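Local coordinates for protein D-3-phosphoglycerate dehydrogenase (Sulfolobus tokodaii, PDB 2EKL) that binds NAD and probably catalyses the NAD-dependent oxidation of D-3-phosphoglycerate, a step towards serine, at residues V204-D209 with A234-G239; I214-F219 with L242-K247. All coordinates share one frame; numbering follows the deposited sequence.

Contact 1 of 2, residues V204-D209 with A234-G239. With NAD (nicotinamide-adenine-dinucleotide), chain B.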
ATOM      1  N   VAL A 204       4.313 -17.568  -6.702  1.00 19.35           N
ATOM      2  CA  VAL A 204       4.607 -18.798  -7.428  1.00 20.60           C
ATOM      3  C   VAL A 204       3.568 -19.197  -8.464  1.00 23.83           C
ATOM      4  O   VAL A 204       2.418 -18.760  -8.418  1.00 23.11           O
ATOM      5  CB  VAL A 204       4.742 -19.988  -6.453  1.00 20.51           C
ATOM      6  CG1 VAL A 204       5.862 -19.728  -5.461  1.00 23.40           C
ATOM      7  CG2 VAL A 204       3.417 -20.213  -5.722  1.00 22.50           C
ATOM      8  N   THR A 205       4.002 -20.032  -9.403  1.00 24.38           N
ATOM      9  CA  THR A 205       3.131 -20.577 -10.431  1.00 29.10           C
ATOM     10  C   THR A 205       3.014 -22.051 -10.071  1.00 32.52           C
ATOM     11  O   THR A 205       3.998 -22.791 -10.125  1.00 34.35           O
ATOM     12  CB  THR A 205       3.747 -20.471 -11.835  1.00 29.03           C
ATOM     13  OG1 THR A 205       5.078 -21.002 -11.810  1.00 27.33           O
ATOM     14  CG2 THR A 205       3.769 -19.024 -12.301  1.00 27.69           C
ATOM     15  N   VAL A 206       1.818 -22.468  -9.678  1.00 35.12           N
ATOM     16  CA  VAL A 206       1.580 -23.852  -9.299  1.00 38.66           C
ATOM     17  C   VAL A 206       0.286 -24.345  -9.927  1.00 42.22           C
ATOM     18  O   VAL A 206      -0.565 -23.545 -10.319  1.00 43.18           O
ATOM     19  CB  VAL A 206       1.478 -23.999  -7.766  1.00 38.62           C
ATOM     20  CG1 VAL A 206       2.817 -23.673  -7.120  1.00 38.10           C
ATOM     21  CG2 VAL A 206       0.398 -23.073  -7.227  1.00 36.33           C
ATOM     22  N   SER A 207       0.143 -25.662 -10.025  1.00 45.26           N
ATOM     23  CA  SER A 207      -1.057 -26.254 -10.604  1.00 48.19           C
ATOM     24  C   SER A 207      -2.157 -26.364  -9.551  1.00 49.75           C
ATOM     25  O   SER A 207      -1.912 -26.175  -8.359  1.00 49.99           O
ATOM     26  CB  SER A 207      -0.737 -27.637 -11.175  1.00 48.39           C
ATOM     27  OG  SER A 207      -0.214 -28.492 -10.175  1.00 50.10           O
ATOM     28  N   LYS A 208      -3.369 -26.673 -10.000  1.00 51.70           N
ATOM     29  CA  LYS A 208      -4.516 -26.798  -9.106  1.00 53.11           C
ATOM     30  C   LYS A 208      -4.493 -28.061  -8.248  1.00 52.82           C
ATOM     31  O   LYS A 208      -4.968 -28.049  -7.111  1.00 53.58           O
ATOM     32  CB  LYS A 208      -5.815 -26.771  -9.917  1.00 54.63           C
ATOM     33  CG  LYS A 208      -7.064 -27.036  -9.087  1.00 56.71           C
ATOM     34  CD  LYS A 208      -8.291 -27.219  -9.967  1.00 58.55           C
ATOM     35  CE  LYS A 208      -9.517 -27.567  -9.134  1.00 58.53           C
ATOM     36  NZ  LYS A 208     -10.718 -27.814  -9.981  1.00 59.41           N
ATOM     37  N   ASP A 209      -3.945 -29.146  -8.786  1.00 52.36           N
ATOM     38  CA  ASP A 209      -3.897 -30.413  -8.061  1.00 51.37           C
ATOM     39  C   ASP A 209      -2.609 -30.657  -7.282  1.00 49.84           C
ATOM     40  O   ASP A 209      -2.421 -31.731  -6.709  1.00 50.02           O
ATOM     41  CB  ASP A 209      -4.135 -31.575  -9.029  1.00 52.61           C
ATOM     42  CG  ASP A 209      -5.498 -31.512  -9.688  1.00 53.80           C
ATOM     43  OD1 ASP A 209      -6.513 -31.557  -8.959  1.00 54.55           O
ATOM     44  OD2 ASP A 209      -5.557 -31.416 -10.931  1.00 54.23           O
ATOM     45  N   ALA A 234      -4.216 -19.200  -4.533  1.00 19.99           N
ATOM     46  CA  ALA A 234      -4.694 -19.632  -3.229  1.00 20.66           C
ATOM     47  C   ALA A 234      -4.194 -21.031  -2.874  1.00 20.72           C
ATOM     48  O   ALA A 234      -3.803 -21.281  -1.735  1.00 21.33           O
ATOM     49  CB  ALA A 234      -6.224 -19.597  -3.194  1.00 19.57           C
ATOM     50  N   VAL A 235      -4.191 -21.936  -3.850  1.00 22.51           N
ATOM     51  CA  VAL A 235      -3.755 -23.313  -3.611  1.00 23.31           C
ATOM     52  C   VAL A 235      -2.304 -23.460  -3.149  1.00 23.24           C
ATOM     53  O   VAL A 235      -1.905 -24.533  -2.693  1.00 23.45           O
ATOM     54  CB  VAL A 235      -3.968 -24.205  -4.867  1.00 23.88           C
ATOM     55  CG1 VAL A 235      -5.436 -24.208  -5.255  1.00 26.45           C
ATOM     56  CG2 VAL A 235      -3.111 -23.713  -6.019  1.00 23.38           C
ATOM     57  N   ALA A 236      -1.518 -22.393  -3.266  1.00 21.45           N
ATOM     58  CA  ALA A 236      -0.125 -22.437  -2.834  1.00 21.52           C
ATOM     59  C   ALA A 236      -0.070 -22.498  -1.309  1.00 21.58           C
ATOM     60  O   ALA A 236       0.962 -22.828  -0.726  1.00 22.02           O
ATOM     61  CB  ALA A 236       0.622 -21.201  -3.334  1.00 22.08           C
ATOM     62  N   VAL A 237      -1.197 -22.194  -0.673  1.00 20.41           N
ATOM     63  CA  VAL A 237      -1.288 -22.195   0.785  1.00 20.13           C
ATOM     64  C   VAL A 237      -2.335 -23.163   1.325  1.00 21.03           C
ATOM     65  O   VAL A 237      -3.436 -23.264   0.785  1.00 20.70           O
ATOM     66  CB  VAL A 237      -1.645 -20.787   1.315  1.00 19.73           C
ATOM     67  CG1 VAL A 237      -1.797 -20.817   2.836  1.00 21.12           C
ATOM     68  CG2 VAL A 237      -0.572 -19.796   0.906  1.00 19.85           C
ATOM     69  N   ASN A 238      -1.980 -23.872   2.392  1.00 19.21           N
ATOM     70  CA  ASN A 238      -2.911 -24.794   3.037  1.00 19.18           C
ATOM     71  C   ASN A 238      -3.811 -23.882   3.871  1.00 18.95           C
ATOM     72  O   ASN A 238      -3.407 -23.410   4.935  1.00 16.85           O
ATOM     73  CB  ASN A 238      -2.152 -25.760   3.954  1.00 20.58           C
ATOM     74  CG  ASN A 238      -3.068 -26.760   4.639  1.00 21.53           C
ATOM     75  OD1 ASN A 238      -4.216 -26.454   4.954  1.00 20.44           O
ATOM     76  ND2 ASN A 238      -2.552 -27.959   4.889  1.00 21.66           N
ATOM     77  N   GLY A 239      -5.021 -23.631   3.378  1.00 17.90           N
ATOM     78  CA  GLY A 239      -5.949 -22.752   4.068  1.00 17.97           C
ATOM     79  C   GLY A 239      -6.345 -23.174   5.466  1.00 17.40           C
ATOM     80  O   GLY A 239      -6.535 -22.336   6.349  1.00 16.77           O
TER
HETATM   81  PA  NAD B1300       6.591 -16.247 -13.243  1.00 21.06           P
HETATM   82  O1A NAD B1300       7.378 -15.145 -13.826  1.00 20.44           O
HETATM   83  O2A NAD B1300       6.430 -17.492 -14.098  1.00 18.98           O
HETATM   84  O5B NAD B1300       7.264 -16.599 -11.832  1.00 21.90           O
HETATM   85  C5B NAD B1300       6.740 -17.665 -11.055  1.00 21.47           C
HETATM   86  C4B NAD B1300       8.037 -18.195 -10.191  1.00 23.44           C
HETATM   87  O4B NAD B1300       7.617 -19.002  -9.078  1.00 24.95           O
HETATM   88  C3B NAD B1300       9.053 -18.931 -11.127  1.00 23.53           C
HETATM   89  O3B NAD B1300      10.366 -18.387 -11.013  1.00 21.77           O
HETATM   90  C2B NAD B1300       8.875 -20.394 -10.704  1.00 25.95           C
HETATM   91  O2B NAD B1300       9.947 -21.278 -10.928  1.00 25.74           O
HETATM   92  C1B NAD B1300       8.485 -20.163  -9.290  1.00 25.19           C
HETATM   93  N9A NAD B1300       7.916 -21.372  -8.614  1.00 26.04           N
HETATM   94  C8A NAD B1300       7.014 -22.325  -9.067  1.00 26.96           C
HETATM   95  N7A NAD B1300       6.798 -23.242  -8.094  1.00 28.93           N
HETATM   96  C5A NAD B1300       7.544 -22.896  -7.020  1.00 29.54           C
HETATM   97  C6A NAD B1300       7.757 -23.444  -5.693  1.00 31.61           C
HETATM   98  N6A NAD B1300       7.139 -24.546  -5.302  1.00 34.11           N
HETATM   99  N1A NAD B1300       8.653 -22.788  -4.782  1.00 31.28           N
HETATM  100  C2A NAD B1300       9.352 -21.592  -5.147  1.00 31.34           C
HETATM  101  N3A NAD B1300       9.148 -21.056  -6.440  1.00 26.81           N
HETATM  102  C4A NAD B1300       8.262 -21.700  -7.345  1.00 27.80           C
HETATM  103  O3  NAD B1300       5.099 -15.731 -12.923  1.00 21.21           O
HETATM  104  PN  NAD B1300       4.576 -14.265 -12.497  1.00 21.77           P
HETATM  105  O1N NAD B1300       5.595 -13.587 -11.683  1.00 21.50           O
HETATM  106  O2N NAD B1300       4.225 -13.605 -13.788  1.00 22.91           O
HETATM  107  O5D NAD B1300       3.271 -14.713 -11.735  1.00 23.42           O
HETATM  108  C5D NAD B1300       3.366 -15.179 -10.406  1.00 22.92           C
HETATM  109  C4D NAD B1300       2.013 -15.591  -9.864  1.00 24.51           C
HETATM  110  O4D NAD B1300       1.120 -14.495  -9.778  1.00 21.35           O
HETATM  111  C3D NAD B1300       1.239 -16.666 -10.679  1.00 23.97           C
HETATM  112  O3D NAD B1300       0.629 -17.632  -9.809  1.00 25.10           O
HETATM  113  C2D NAD B1300       0.279 -15.865 -11.482  1.00 23.92           C
HETATM  114  O2D NAD B1300      -0.738 -16.656 -12.067  1.00 25.81           O
HETATM  115  C1D NAD B1300      -0.086 -14.863 -10.423  1.00 23.02           C
HETATM  116  N1N NAD B1300      -0.747 -13.598 -10.855  1.00 21.81           N
HETATM  117  C2N NAD B1300      -1.884 -13.150 -10.113  1.00 21.52           C
HETATM  118  C3N NAD B1300      -2.532 -11.942 -10.509  1.00 21.19           C
HETATM  119  C7N NAD B1300      -3.707 -11.467  -9.742  1.00 20.79           C
HETATM  120  O7N NAD B1300      -4.680 -10.851 -10.434  1.00 21.24           O
HETATM  121  N7N NAD B1300      -3.857 -11.613  -8.433  1.00 20.69           N
HETATM  122  C4N NAD B1300      -1.990 -11.205 -11.683  1.00 22.15           C
HETATM  123  C5N NAD B1300      -0.835 -11.674 -12.427  1.00 22.62           C
HETATM  124  C6N NAD B1300      -0.211 -12.889 -11.999  1.00 22.58           C
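Val204 splits its two methyls between protein and cofactor: CG2 packs on the methyl of Ala236, 3.8 Å from its CB, while CG1 lies against the adenine of NAD, 3.6 Å from C4A. With chi1 at -60°, CG2 stands between the backbone N and the carbonyl carbon, which turns it to Ala236 and gives CG1 to the base. The backbone of the same residue takes part as well, since its carbonyl O accepts a short hydrogen bond from the hydroxyl O3D of the nicotinamide ribose at 2.5 Å.

One residue on, Thr205 does not touch 234-239 and turns its side chain to the cofactor. Its methyl CG2 sits 3.5 Å from C5B of the adenosine ribose and close to the phosphate oxygen O2A, and its OG1 lies alongside C8A of the base. A glycine here would remove both branches and would probably let the ribose-phosphate link shift beside this loop.

Val206 swings back to the protein. Its CG2 meets Val235 CG2 at 3.8 Å, the two valines sliding past one another in opposite directions, and lies a little further from Ala236 CB. Val235 CG2 also presses on the carbonyl O of Ser207 at 3.6 Å, and that oxygen is covered with no partner in the model.

These loops follow strands 199-202 and 226-230, neighbours in the parallel sheet of the Rossmann-type NAD-binding domain, and residues 234-236 form a short 3-10 turn. Beyond it, Asn238 OD1 caps Ala241 N at the start of helix 239-247.

No hydrogen bond crosses between the two segments. The loops meet mainly through methyl groups, with Val235 also lying against backbone carbonyls. In this contact the Val204 carbonyl holds the nicotinamide ribose, while its CG1 offers the adenine an apolar surface and Ala236 backs the other methyl.

Contact 2 of 2, residues I214-F219 with L242-K247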
ATOM      1  N   ILE A 214       3.090 -23.923   1.038  1.00 21.84           N
ATOM      2  CA  ILE A 214       3.101 -23.467   2.416  1.00 20.61           C
ATOM      3  C   ILE A 214       2.115 -24.356   3.159  1.00 21.07           C
ATOM      4  O   ILE A 214       0.903 -24.124   3.130  1.00 19.78           O
ATOM      5  CB  ILE A 214       2.677 -21.983   2.528  1.00 20.20           C
ATOM      6  CG1 ILE A 214       3.570 -21.119   1.628  1.00 20.03           C
ATOM      7  CG2 ILE A 214       2.816 -21.508   3.967  1.00 17.78           C
ATOM      8  CD1 ILE A 214       5.060 -21.237   1.927  1.00 19.24           C
ATOM      9  N   ASP A 215       2.650 -25.390   3.801  1.00 20.65           N
ATOM     10  CA  ASP A 215       1.846 -26.352   4.544  1.00 21.24           C
ATOM     11  C   ASP A 215       2.239 -26.324   6.018  1.00 20.82           C
ATOM     12  O   ASP A 215       2.968 -25.432   6.457  1.00 20.15           O
ATOM     13  CB  ASP A 215       2.046 -27.762   3.966  1.00 23.65           C
ATOM     14  CG  ASP A 215       0.809 -28.637   4.106  1.00 25.27           C
ATOM     15  OD1 ASP A 215       0.228 -28.688   5.210  1.00 26.49           O
ATOM     16  OD2 ASP A 215       0.422 -29.280   3.108  1.00 28.41           O
ATOM     17  N   TYR A 216       1.768 -27.301   6.782  1.00 21.31           N
ATOM     18  CA  TYR A 216       2.057 -27.332   8.210  1.00 20.45           C
ATOM     19  C   TYR A 216       3.513 -27.175   8.634  1.00 20.69           C
ATOM     20  O   TYR A 216       3.813 -26.384   9.525  1.00 20.52           O
ATOM     21  CB  TYR A 216       1.458 -28.590   8.846  1.00 22.37           C
ATOM     22  CG  TYR A 216       0.044 -28.365   9.328  1.00 21.41           C
ATOM     23  CD1 TYR A 216      -0.193 -27.735  10.550  1.00 22.26           C
ATOM     24  CD2 TYR A 216      -1.054 -28.717   8.543  1.00 22.32           C
ATOM     25  CE1 TYR A 216      -1.483 -27.458  10.980  1.00 22.83           C
ATOM     26  CE2 TYR A 216      -2.352 -28.446   8.966  1.00 22.24           C
ATOM     27  CZ  TYR A 216      -2.559 -27.816  10.183  1.00 22.57           C
ATOM     28  OH  TYR A 216      -3.836 -27.528  10.603  1.00 24.73           O
ATOM     29  N   PRO A 217       4.440 -27.929   8.017  1.00 21.20           N
ATOM     30  CA  PRO A 217       5.849 -27.799   8.405  1.00 20.17           C
ATOM     31  C   PRO A 217       6.382 -26.382   8.203  1.00 20.23           C
ATOM     32  O   PRO A 217       7.144 -25.870   9.025  1.00 18.85           O
ATOM     33  CB  PRO A 217       6.552 -28.811   7.505  1.00 20.37           C
ATOM     34  CG  PRO A 217       5.488 -29.850   7.265  1.00 22.24           C
ATOM     35  CD  PRO A 217       4.269 -28.992   7.014  1.00 19.15           C
ATOM     36  N   GLN A 218       5.972 -25.756   7.104  1.00 19.44           N
ATOM     37  CA  GLN A 218       6.407 -24.402   6.783  1.00 18.28           C
ATOM     38  C   GLN A 218       5.847 -23.394   7.783  1.00 18.37           C
ATOM     39  O   GLN A 218       6.553 -22.484   8.211  1.00 18.46           O
ATOM     40  CB  GLN A 218       5.972 -24.026   5.361  1.00 18.82           C
ATOM     41  CG  GLN A 218       6.653 -24.828   4.244  1.00 19.90           C
ATOM     42  CD  GLN A 218       6.248 -26.295   4.226  1.00 19.60           C
ATOM     43  OE1 GLN A 218       5.065 -26.627   4.282  1.00 19.36           O
ATOM     44  NE2 GLN A 218       7.233 -27.180   4.131  1.00 21.48           N
ATOM     45  N   PHE A 219       4.580 -23.551   8.152  1.00 17.01           N
ATOM     46  CA  PHE A 219       3.966 -22.651   9.125  1.00 18.25           C
ATOM     47  C   PHE A 219       4.690 -22.758  10.466  1.00 18.12           C
ATOM     48  O   PHE A 219       4.872 -21.765  11.167  1.00 17.04           O
ATOM     49  CB  PHE A 219       2.484 -22.997   9.319  1.00 17.27           C
ATOM     50  CG  PHE A 219       1.564 -22.311   8.348  1.00 17.90           C
ATOM     51  CD1 PHE A 219       1.314 -20.944   8.451  1.00 17.01           C
ATOM     52  CD2 PHE A 219       0.955 -23.025   7.323  1.00 18.38           C
ATOM     53  CE1 PHE A 219       0.474 -20.298   7.548  1.00 18.96           C
ATOM     54  CE2 PHE A 219       0.109 -22.389   6.408  1.00 18.80           C
ATOM     55  CZ  PHE A 219      -0.131 -21.023   6.523  1.00 18.21           C
ATOM     56  N   LEU A 242      -3.497 -22.497   7.695  1.00 16.88           N
ATOM     57  CA  LEU A 242      -3.446 -21.050   7.890  1.00 17.46           C
ATOM     58  C   LEU A 242      -4.402 -20.616   8.996  1.00 16.93           C
ATOM     59  O   LEU A 242      -4.024 -19.885   9.907  1.00 16.66           O
ATOM     60  CB  LEU A 242      -3.812 -20.323   6.590  1.00 18.94           C
ATOM     61  CG  LEU A 242      -3.921 -18.796   6.675  1.00 18.56           C
ATOM     62  CD1 LEU A 242      -2.561 -18.183   7.001  1.00 19.72           C
ATOM     63  CD2 LEU A 242      -4.450 -18.263   5.346  1.00 20.11           C
ATOM     64  N   LEU A 243      -5.651 -21.062   8.912  1.00 17.47           N
ATOM     65  CA  LEU A 243      -6.643 -20.704   9.917  1.00 18.93           C
ATOM     66  C   LEU A 243      -6.172 -21.159  11.296  1.00 19.01           C
ATOM     67  O   LEU A 243      -6.325 -20.447  12.287  1.00 19.78           O
ATOM     68  CB  LEU A 243      -7.991 -21.353   9.576  1.00 19.53           C
ATOM     69  CG  LEU A 243      -9.141 -21.127  10.566  1.00 20.83           C
ATOM     70  CD1 LEU A 243      -9.425 -19.641  10.717  1.00 21.19           C
ATOM     71  CD2 LEU A 243     -10.378 -21.853  10.067  1.00 20.94           C
ATOM     72  N   ASP A 244      -5.588 -22.350  11.343  1.00 20.97           N
ATOM     73  CA  ASP A 244      -5.076 -22.922  12.581  1.00 21.19           C
ATOM     74  C   ASP A 244      -4.043 -21.984  13.201  1.00 21.65           C
ATOM     75  O   ASP A 244      -4.130 -21.626  14.380  1.00 19.73           O
ATOM     76  CB  ASP A 244      -4.443 -24.287  12.282  1.00 24.46           C
ATOM     77  CG  ASP A 244      -4.054 -25.049  13.536  1.00 27.26           C
ATOM     78  OD1 ASP A 244      -4.234 -24.513  14.650  1.00 28.92           O
ATOM     79  OD2 ASP A 244      -3.567 -26.194  13.402  1.00 28.18           O
ATOM     80  N   TYR A 245      -3.066 -21.575  12.397  1.00 19.87           N
ATOM     81  CA  TYR A 245      -2.013 -20.696  12.877  1.00 19.02           C
ATOM     82  C   TYR A 245      -2.442 -19.256  13.140  1.00 18.85           C
ATOM     83  O   TYR A 245      -1.785 -18.542  13.896  1.00 19.51           O
ATOM     84  CB  TYR A 245      -0.823 -20.758  11.919  1.00 18.53           C
ATOM     85  CG  TYR A 245       0.012 -21.997  12.143  1.00 19.38           C
ATOM     86  CD1 TYR A 245       1.025 -22.014  13.105  1.00 21.72           C
ATOM     87  CD2 TYR A 245      -0.249 -23.173  11.443  1.00 21.17           C
ATOM     88  CE1 TYR A 245       1.754 -23.176  13.366  1.00 22.18           C
ATOM     89  CE2 TYR A 245       0.475 -24.343  11.697  1.00 23.86           C
ATOM     90  CZ  TYR A 245       1.473 -24.333  12.658  1.00 23.58           C
ATOM     91  OH  TYR A 245       2.192 -25.478  12.909  1.00 25.58           O
ATOM     92  N   ILE A 246      -3.534 -18.823  12.521  1.00 18.88           N
ATOM     93  CA  ILE A 246      -4.036 -17.476  12.774  1.00 20.30           C
ATOM     94  C   ILE A 246      -4.732 -17.511  14.138  1.00 21.38           C
ATOM     95  O   ILE A 246      -4.547 -16.621  14.972  1.00 20.76           O
ATOM     96  CB  ILE A 246      -5.038 -17.026  11.685  1.00 19.68           C
ATOM     97  CG1 ILE A 246      -4.277 -16.660  10.406  1.00 18.92           C
ATOM     98  CG2 ILE A 246      -5.852 -15.831  12.173  1.00 21.86           C
ATOM     99  CD1 ILE A 246      -5.165 -16.192   9.268  1.00 18.45           C
ATOM    100  N   LYS A 247      -5.513 -18.561  14.372  1.00 22.97           N
ATOM    101  CA  LYS A 247      -6.217 -18.703  15.639  1.00 24.14           C
ATOM    102  C   LYS A 247      -5.257 -18.902  16.809  1.00 25.81           C
ATOM    103  O   LYS A 247      -5.553 -18.494  17.930  1.00 25.82           O
ATOM    104  CB  LYS A 247      -7.224 -19.854  15.552  1.00 24.49           C
ATOM    105  CG  LYS A 247      -8.368 -19.546  14.593  1.00 24.92           C
ATOM    106  CD  LYS A 247      -9.295 -20.731  14.383  1.00 28.09           C
ATOM    107  CE  LYS A 247     -10.076 -21.066  15.639  1.00 29.67           C
ATOM    108  NZ  LYS A 247     -11.120 -22.093  15.360  1.00 31.08           N
TER
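Helix 216-221 and helix 239-247 come closest here at Phe219 and Tyr245, whose CA atoms are 7.3 Å apart, near enough for large side chains to fill the seam. Phe219 sets its CB over one face of the Tyr245 ring, 3.5 Å from the centroid, a CH-pi contact. The two rings themselves are nearly parallel, with planes at 10°, but they are slid apart, their centroids 5.2 Å from each other, so they barely overlap. For Tyr245, chi1 of -79° places CG anti to the carbonyl carbon, which brings the ring beneath Phe219 CB.

The far end of Phe219 reaches Leu242 instead. CZ is 3.6 Å from Leu242 CA, and CE1 meets the methyl CD1 at 3.7 Å, while Ile214 CG2 lies over one face of the phenyl ring. Tyr216 closes the cluster on the outside: its CD1 comes to the edge of Tyr245, in the plane of that ring, 3.6 Å from CE2.

The tyrosine then stretches on to Asp244. Its OH donates to OD2 at 3.1 Å, on the anti lone pair, with Asp244 OD2 lying in the plane of the Tyr216 ring while the carboxylate is turned 66° from it. Asp244 OD2 also has a long, weak ion pair with Lys248 NZ. The hydroxyl of Tyr245 goes to Glu220 OE1, and Lys248 makes a cation-pi contact with its ring.

Away from the NAD site, this aromatic cluster of Tyr216, Phe219 and Tyr245 packs together two helices of the Rossmann-type domain, those following strands 199-202 and 226-230. The chemistry is graded: nonpolar packing supplies most of the contact, and the exposed Tyr216 adds one cross-helix hydrogen bond to a carboxylate at its margin.

Both contacts join the same two neighbouring strand-to-helix units of the NAD-binding domain: contact 1 pairs the loops leaving strands 199-202 and 226-230, and contact 2 pairs the helices that follow. Contact 1 is smaller, partly buried and without a hydrogen bond between its segments, and one side of it serves NAD. Contact 2 is larger, mostly buried and aromatic, with the Phe219 side chain about 14 Å from NAD and a polar rim of its own. Their centres lie 14 Å apart, and they are stitched together where Asn238 ND2 reaches Asp215 OD1 and the Ala236 carbonyl takes the amide of Ile214, probable hydrogen bonds both.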